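Local coordinates for protein 2-dehydropantoate 2-reductase (Enterococcus faecium DO, PDB 5X20) that probably catalyses the reduction of ketopantoate to pantoate on the route to pantothenate, and binds nicotinamide adenine dinucleotide in its Rossmann-type domain, at residues 72-77 against 96-101; 89-94 against 114-119. One frame throughout, in Å; residues are numbered along the deposited sequence.

Contact 1. Residues 72-77 against 96-101. With NAD (nicotinamide-adenine-dinucleotide), chain G.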
loop_
_atom_site.group_PDB
_atom_site.type_symbol
_atom_site.label_atom_id
_atom_site.label_comp_id
_atom_site.label_asym_id
_atom_site.label_seq_id
_atom_site.Cartn_x
_atom_site.Cartn_y
_atom_site.Cartn_z
ATOM N N ASP A 72 -7.966 -25.867 -34.478
ATOM C CA ASP A 72 -7.973 -24.688 -35.347
ATOM C C ASP A 72 -7.713 -23.364 -34.617
ATOM O O ASP A 72 -7.319 -22.380 -35.259
ATOM C CB ASP A 72 -9.366 -24.568 -35.983
ATOM C CG ASP A 72 -9.778 -25.847 -36.709
ATOM O OD1 ASP A 72 -8.938 -26.314 -37.536
ATOM O OD2 ASP A 72 -10.901 -26.368 -36.400
ATOM N N LEU A 73 -8.065 -23.310 -33.317
ATOM C CA LEU A 73 -8.052 -22.065 -32.565
ATOM C C LEU A 73 -7.609 -22.382 -31.158
ATOM O O LEU A 73 -8.180 -23.262 -30.528
ATOM C CB LEU A 73 -9.438 -21.376 -32.525
ATOM C CG LEU A 73 -9.549 -20.179 -31.554
ATOM C CD1 LEU A 73 -8.620 -19.038 -31.959
ATOM C CD2 LEU A 73 -10.982 -19.684 -31.423
ATOM N N ILE A 74 -6.564 -21.692 -30.717
ATOM C CA ILE A 74 -6.089 -21.730 -29.326
ATOM C C ILE A 74 -6.371 -20.392 -28.671
ATOM O O ILE A 74 -5.998 -19.350 -29.200
ATOM C CB ILE A 74 -4.605 -21.977 -29.233
ATOM C CG1 ILE A 74 -4.253 -23.287 -29.932
ATOM C CG2 ILE A 74 -4.177 -22.022 -27.773
ATOM C CD1 ILE A 74 -2.737 -23.572 -30.036
ATOM N N ILE A 75 -7.103 -20.430 -27.560
ATOM C CA ILE A 75 -7.411 -19.224 -26.787
ATOM C C ILE A 75 -6.615 -19.264 -25.511
ATOM O O ILE A 75 -6.781 -20.169 -24.703
ATOM C CB ILE A 75 -8.874 -19.104 -26.442
ATOM C CG1 ILE A 75 -9.694 -19.092 -27.732
ATOM C CG2 ILE A 75 -9.103 -17.824 -25.656
ATOM C CD1 ILE A 75 -11.199 -18.950 -27.528
ATOM N N LEU A 76 -5.709 -18.315 -25.346
ATOM C CA LEU A 76 -4.852 -18.307 -24.172
ATOM C C LEU A 76 -5.567 -17.617 -23.075
ATOM O O LEU A 76 -6.076 -16.515 -23.291
ATOM C CB LEU A 76 -3.534 -17.597 -24.468
ATOM C CG LEU A 76 -2.694 -18.166 -25.596
ATOM C CD1 LEU A 76 -1.759 -17.098 -26.154
ATOM C CD2 LEU A 76 -1.881 -19.400 -25.181
ATOM N N PHE A 77 -5.601 -18.264 -21.912
ATOM C CA PHE A 77 -6.241 -17.720 -20.725
ATOM C C PHE A 77 -5.540 -18.122 -19.421
ATOM O O PHE A 77 -6.175 -18.174 -18.368
ATOM C CB PHE A 77 -7.724 -18.084 -20.685
ATOM C CG PHE A 77 -8.629 -16.947 -21.063
ATOM C CD1 PHE A 77 -8.451 -15.691 -20.506
ATOM C CD2 PHE A 77 -9.648 -17.129 -21.981
ATOM C CE1 PHE A 77 -9.277 -14.639 -20.852
ATOM C CE2 PHE A 77 -10.478 -16.081 -22.332
ATOM C CZ PHE A 77 -10.292 -14.835 -21.766
ATOM N N LYS A 96 0.347 -24.736 -39.043
ATOM C CA LYS A 96 0.329 -23.717 -40.086
ATOM C C LYS A 96 -0.800 -22.726 -40.018
ATOM O O LYS A 96 -0.608 -21.526 -40.207
ATOM C CB LYS A 96 0.329 -24.383 -41.476
ATOM C CG LYS A 96 1.323 -23.814 -42.489
ATOM C CD LYS A 96 0.734 -22.698 -43.347
ATOM C CE LYS A 96 1.809 -21.708 -43.788
ATOM N NZ LYS A 96 2.325 -21.952 -45.166
ATOM N N ASP A 97 -1.986 -23.244 -39.771
ATOM C CA ASP A 97 -3.176 -22.460 -39.897
ATOM C C ASP A 97 -3.816 -22.151 -38.569
ATOM O O ASP A 97 -4.833 -21.485 -38.555
ATOM C CB ASP A 97 -4.183 -23.209 -40.775
ATOM C CG ASP A 97 -3.827 -23.150 -42.251
ATOM O OD1 ASP A 97 -3.259 -22.127 -42.710
ATOM O OD2 ASP A 97 -4.106 -24.135 -42.958
ATOM N N THR A 98 -3.251 -22.615 -37.453
ATOM C CA THR A 98 -3.911 -22.417 -36.171
ATOM C C THR A 98 -3.935 -20.951 -35.749
ATOM O O THR A 98 -2.896 -20.333 -35.606
ATOM C CB THR A 98 -3.230 -23.224 -35.062
ATOM O OG1 THR A 98 -2.861 -24.483 -35.613
ATOM C CG2 THR A 98 -4.183 -23.420 -33.900
ATOM N N GLU A 99 -5.128 -20.419 -35.556
ATOM C CA GLU A 99 -5.272 -19.102 -34.951
ATOM C C GLU A 99 -4.950 -19.163 -33.418
ATOM O O GLU A 99 -5.354 -20.117 -32.721
ATOM C CB GLU A 99 -6.668 -18.572 -35.203
ATOM C CG GLU A 99 -6.940 -18.365 -36.692
ATOM C CD GLU A 99 -8.300 -17.736 -36.952
ATOM O OE1 GLU A 99 -9.122 -17.685 -35.997
ATOM O OE2 GLU A 99 -8.533 -17.274 -38.085
ATOM N N VAL A 100 -4.188 -18.196 -32.938
ATOM C CA VAL A 100 -3.870 -18.088 -31.521
ATOM C C VAL A 100 -4.354 -16.740 -30.999
ATOM O O VAL A 100 -3.932 -15.687 -31.441
ATOM C CB VAL A 100 -2.369 -18.232 -31.275
ATOM C CG1 VAL A 100 -2.058 -18.158 -29.796
ATOM C CG2 VAL A 100 -1.861 -19.559 -31.838
ATOM N N LEU A 101 -5.304 -16.790 -30.065
ATOM C CA LEU A 101 -5.902 -15.573 -29.521
ATOM C C LEU A 101 -5.519 -15.397 -28.067
ATOM O O LEU A 101 -5.732 -16.295 -27.225
ATOM C CB LEU A 101 -7.423 -15.659 -29.646
ATOM C CG LEU A 101 -8.243 -14.558 -28.986
ATOM C CD1 LEU A 101 -8.018 -13.194 -29.641
ATOM C CD2 LEU A 101 -9.726 -14.905 -29.022
HETATM P PA NAD G . -7.113 -18.245 -12.922
HETATM O O1A NAD G . -6.081 -17.967 -11.873
HETATM O O2A NAD G . -8.520 -18.692 -12.532
HETATM O O5B NAD G . -6.546 -19.402 -13.862
HETATM C C5B NAD G . -5.259 -19.313 -14.432
HETATM C C4B NAD G . -4.559 -20.661 -14.428
HETATM O O4B NAD G . -4.120 -20.866 -13.106
HETATM C C3B NAD G . -5.445 -21.855 -14.772
HETATM O O3B NAD G . -4.670 -22.798 -15.451
HETATM C C2B NAD G . -5.828 -22.392 -13.435
HETATM O O2B NAD G . -6.216 -23.758 -13.385
HETATM C C1B NAD G . -4.530 -22.136 -12.707
HETATM N N9A NAD G . -4.798 -22.117 -11.276
HETATM C C8A NAD G . -5.759 -21.442 -10.661
HETATM N N7A NAD G . -5.728 -21.693 -9.350
HETATM C C5A NAD G . -4.742 -22.560 -9.133
HETATM C C6A NAD G . -4.189 -23.245 -7.962
HETATM N N6A NAD G . -4.689 -23.040 -6.717
HETATM N N1A NAD G . -3.180 -24.083 -8.201
HETATM C C2A NAD G . -2.653 -24.286 -9.417
HETATM N N3A NAD G . -3.106 -23.730 -10.548
HETATM C C4A NAD G . -4.137 -22.857 -10.435
HETATM O O3 NAD G . -7.093 -16.907 -13.782
HETATM P PN NAD G . -8.298 -16.224 -14.592
HETATM O O1N NAD G . -9.082 -15.433 -13.537
HETATM O O2N NAD G . -9.027 -17.133 -15.540
HETATM O O5D NAD G . -7.470 -15.103 -15.377
HETATM C C5D NAD G . -6.915 -15.401 -16.652
HETATM C C4D NAD G . -6.587 -14.121 -17.430
HETATM O O4D NAD G . -7.814 -13.402 -17.668
HETATM C C3D NAD G . -5.722 -13.241 -16.548
HETATM O O3D NAD G . -4.738 -12.548 -17.290
HETATM C C2D NAD G . -6.718 -12.280 -15.907
HETATM O O2D NAD G . -6.137 -11.041 -15.483
HETATM C C1D NAD G . -7.716 -12.121 -17.038
HETATM N N1N NAD G . -9.046 -11.661 -16.663
HETATM C C2N NAD G . -9.676 -12.258 -15.625
HETATM C C3N NAD G . -10.948 -11.802 -15.240
HETATM C C7N NAD G . -11.752 -12.452 -14.135
HETATM O O7N NAD G . -12.857 -11.998 -13.870
HETATM N N7N NAD G . -11.363 -13.592 -13.556
HETATM C C4N NAD G . -11.542 -10.776 -16.002
HETATM C C5N NAD G . -10.862 -10.227 -17.126
HETATM C C6N NAD G . -9.629 -10.694 -17.470
#
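Ile-74 sits between Glu-99 and Leu-101 and hydrogen-bonds to both through its own backbone: its N gives a 2.8 Å bond to Glu-99 O, and its O takes one from Leu-101 N. Two residues on, Leu-76 N reaches Leu-101 O, again at 2.8 Å. All three bonds are close to straight, as expected of two parallel strands whose short axes lie 4.7 Å apart and are inclined by 14°.

Both faces are packed tightly here. On the one that carries Ile-74, Leu-76 and Val-100, Leu-76 CD1 lies 3.8 Å from Val-100 CG1. With chi1 at -178°, Val-100 sets CG1 opposite its own N, and it is this branch that meets Leu-76. Leu-83, Leu-87 and Ile-90 of helix 83-90 cover the Ile-74 and Leu-76 side chains. On the other face Leu-73 swings its CD1 across to the neighbouring strand, 3.8 Å from Glu-99 CB, and helix 157-168 lies over this pair and Leu-101.

Toward residues 72 and 97 the contact opens to solvent. The bond from Glu-99 N to Asp-72 O is longer, 3.0 Å, and more bent, 145° at the hydrogen, with the donor tilted from the carbonyl plane. Thr-98 CG2 still fills in beside it, 4.0 Å from Ile-74 CG1, but the Asp-72 carboxylate bonds to Lys-2 N, and Asp-97 is exposed and poorly ordered.

At the far end Phe-77 O lies 3.3 Å from C5D of the NAD, which puts the dinucleotide just past the C-terminal end of strand 73-76, the usual cofactor position in a Rossmann fold, with these two strands framing a right-handed beta-alpha-beta crossover.

Contact 2. Residues 89-94 against 114-119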
loop_
_atom_site.group_PDB
_atom_site.type_symbol
_atom_site.label_atom_id
_atom_site.label_comp_id
_atom_site.label_asym_id
_atom_site.label_seq_id
_atom_site.Cartn_x
_atom_site.Cartn_y
_atom_site.Cartn_z
ATOM N N ASP A 89 4.878 -25.836 -23.611
ATOM C CA ASP A 89 4.300 -27.171 -23.483
ATOM C C ASP A 89 3.355 -27.539 -24.602
ATOM O O ASP A 89 3.153 -28.686 -24.834
ATOM C CB ASP A 89 3.596 -27.335 -22.127
ATOM C CG ASP A 89 4.552 -27.444 -20.990
ATOM O OD1 ASP A 89 5.746 -27.678 -21.241
ATOM O OD2 ASP A 89 4.134 -27.262 -19.846
ATOM N N ILE A 90 2.751 -26.583 -25.276
ATOM C CA ILE A 90 1.743 -26.892 -26.267
ATOM C C ILE A 90 2.171 -26.514 -27.678
ATOM O O ILE A 90 1.340 -26.485 -28.598
ATOM C CB ILE A 90 0.389 -26.173 -25.937
ATOM C CG1 ILE A 90 0.473 -24.662 -26.128
ATOM C CG2 ILE A 90 -0.032 -26.486 -24.510
ATOM C CD1 ILE A 90 -0.861 -23.982 -26.271
ATOM N N GLN A 91 3.448 -26.186 -27.871
ATOM C CA GLN A 91 3.885 -25.703 -29.189
ATOM C C GLN A 91 3.545 -26.642 -30.323
ATOM O O GLN A 91 3.158 -26.217 -31.414
ATOM C CB GLN A 91 5.355 -25.285 -29.223
ATOM C CG GLN A 91 5.519 -23.897 -29.823
ATOM C CD GLN A 91 6.779 -23.725 -30.644
ATOM O OE1 GLN A 91 7.708 -24.530 -30.573
ATOM N NE2 GLN A 91 6.817 -22.655 -31.426
ATOM N N SER A 92 3.679 -27.926 -30.045
ATOM C CA SER A 92 3.389 -28.943 -31.037
ATOM C C SER A 92 1.979 -28.820 -31.585
ATOM O O SER A 92 1.671 -29.415 -32.606
ATOM C CB SER A 92 3.581 -30.326 -30.456
ATOM O OG SER A 92 2.597 -30.609 -29.468
ATOM N N LEU A 93 1.118 -28.103 -30.884
ATOM C CA LEU A 93 -0.255 -27.878 -31.340
ATOM C C LEU A 93 -0.356 -26.732 -32.304
ATOM O O LEU A 93 -1.382 -26.546 -32.936
ATOM C CB LEU A 93 -1.097 -27.515 -30.147
ATOM C CG LEU A 93 -2.439 -28.129 -29.943
ATOM C CD1 LEU A 93 -2.323 -29.621 -30.126
ATOM C CD2 LEU A 93 -2.912 -27.778 -28.541
ATOM N N ILE A 94 0.700 -25.934 -32.354
ATOM C CA ILE A 94 0.688 -24.779 -33.211
ATOM C C ILE A 94 1.123 -25.149 -34.613
ATOM O O ILE A 94 2.310 -25.221 -34.928
ATOM C CB ILE A 94 1.547 -23.600 -32.677
ATOM C CG1 ILE A 94 1.898 -23.785 -31.186
ATOM C CG2 ILE A 94 0.864 -22.270 -32.999
ATOM C CD1 ILE A 94 1.538 -22.642 -30.252
ATOM N N GLU A 114 4.992 -14.298 -30.016
ATOM C CA GLU A 114 5.795 -14.302 -31.230
ATOM C C GLU A 114 7.042 -15.185 -31.191
ATOM O O GLU A 114 7.580 -15.535 -32.249
ATOM C CB GLU A 114 6.276 -12.900 -31.567
ATOM C CG GLU A 114 5.211 -12.074 -32.281
ATOM C CD GLU A 114 5.374 -10.564 -32.072
ATOM O OE1 GLU A 114 6.494 -10.109 -31.805
ATOM O OE2 GLU A 114 4.367 -9.803 -32.139
ATOM N N LYS A 115 7.472 -15.615 -30.014
ATOM C CA LYS A 115 8.516 -16.627 -29.934
ATOM C C LYS A 115 8.060 -18.028 -30.281
ATOM O O LYS A 115 8.897 -18.861 -30.569
ATOM C CB LYS A 115 9.192 -16.647 -28.572
ATOM C CG LYS A 115 9.347 -15.297 -27.963
ATOM C CD LYS A 115 10.641 -15.039 -27.255
ATOM C CE LYS A 115 10.886 -16.036 -26.119
ATOM N NZ LYS A 115 11.531 -15.364 -24.924
ATOM N N PHE A 116 6.752 -18.278 -30.280
ATOM C CA PHE A 116 6.200 -19.603 -30.539
ATOM C C PHE A 116 5.262 -19.668 -31.728
ATOM O O PHE A 116 4.988 -20.719 -32.231
ATOM C CB PHE A 116 5.415 -20.075 -29.319
ATOM C CG PHE A 116 6.254 -20.233 -28.123
ATOM C CD1 PHE A 116 6.529 -19.159 -27.291
ATOM C CD2 PHE A 116 6.787 -21.464 -27.816
ATOM C CE1 PHE A 116 7.378 -19.288 -26.191
ATOM C CE2 PHE A 116 7.615 -21.609 -26.730
ATOM C CZ PHE A 116 7.915 -20.515 -25.916
ATOM N N VAL A 117 4.731 -18.534 -32.158
ATOM C CA VAL A 117 3.649 -18.554 -33.128
ATOM C C VAL A 117 4.012 -17.610 -34.231
ATOM O O VAL A 117 4.472 -16.516 -33.972
ATOM C CB VAL A 117 2.314 -18.082 -32.492
ATOM C CG1 VAL A 117 1.154 -18.182 -33.505
ATOM C CG2 VAL A 117 1.997 -18.882 -31.230
ATOM N N PRO A 118 3.784 -18.017 -35.477
ATOM C CA PRO A 118 3.995 -17.105 -36.596
ATOM C C PRO A 118 3.071 -15.897 -36.481
ATOM O O PRO A 118 1.907 -15.990 -36.047
ATOM C CB PRO A 118 3.629 -17.936 -37.831
ATOM C CG PRO A 118 3.180 -19.289 -37.344
ATOM C CD PRO A 118 3.468 -19.404 -35.897
ATOM N N MET A 119 3.612 -14.769 -36.860
ATOM C CA MET A 119 2.984 -13.494 -36.664
ATOM C C MET A 119 1.577 -13.464 -37.253
ATOM O O MET A 119 0.632 -12.953 -36.633
ATOM C CB MET A 119 3.860 -12.429 -37.308
ATOM C CG MET A 119 3.361 -11.019 -37.077
ATOM S SD MET A 119 3.857 -10.467 -35.439
ATOM C CE MET A 119 3.559 -8.690 -35.482
#
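Gln-91 and Phe-116 make the one polar bond between these segments. The amide NE2 of Gln-91 gives a hydrogen bond to the backbone O of Phe-116, 2.8 Å long and 154° at the hydrogen. The acceptor lies almost in the plane of the glutamine amide, but it is met well off the direction of its C=O bond, at a C=O...donor angle of 110°. A bend at chi2 (-145°) helps to carry the amide alongside the phenylalanine backbone, where NE2 also comes within 3.2 Å of Phe-116 CA.

The same glutamine supplies an aliphatic contact. Its CG meets the Phe-116 ring at the edge and in the ring plane, 3.4 Å from CD2, while the amide plane stands nearly perpendicular to the ring, so the two flat groups do not stack. The phenylalanine also packs on Leu-87 and Gln-88 of helix 83-90. Segment 89-94 takes that helix, the connection of a beta-alpha-beta unit in the Rossmann-type domain, through a 3-10 turn toward strand 99-102, and segment 114-119 is the loop that leads from helix 109-113 into strand 122-127.

Purely apolar packing follows deeper in, where Ile-94 and Val-117 cross at about a right angle. CG2 of Ile-94 comes 4.0 Å from Val-117 CG2; the CD1 branch points to the same methyl, but its position is less certain. Val-117 is buried and rests further on Ile-122. At the outer side, Lys-115 NZ has a long, weak ion pair with Glu-84 of helix 83-90.

Followed from the N terminus, the chain reaches these contacts at strand 73-76, after the earlier strands of the sheet, and then forms helix 83-90, whose last turn and the 3-10 turn after it give residues 89-94. It returns at 96-101, where contact 1 closes a loop spanning the helix, and goes on by way of helix 109-113 to 114-119, where contact 2 closes its own. The segments alternate, so the two loops cross and neither contains the other. Their centres are 9 Å apart, and Val-100 CG2 touches Val-117 CG1 at 3.7 Å. Contact 1 thus pairs neighbouring sheet strands, while contact 2 joins the turn that follows the helix to the loop before strand 122-127.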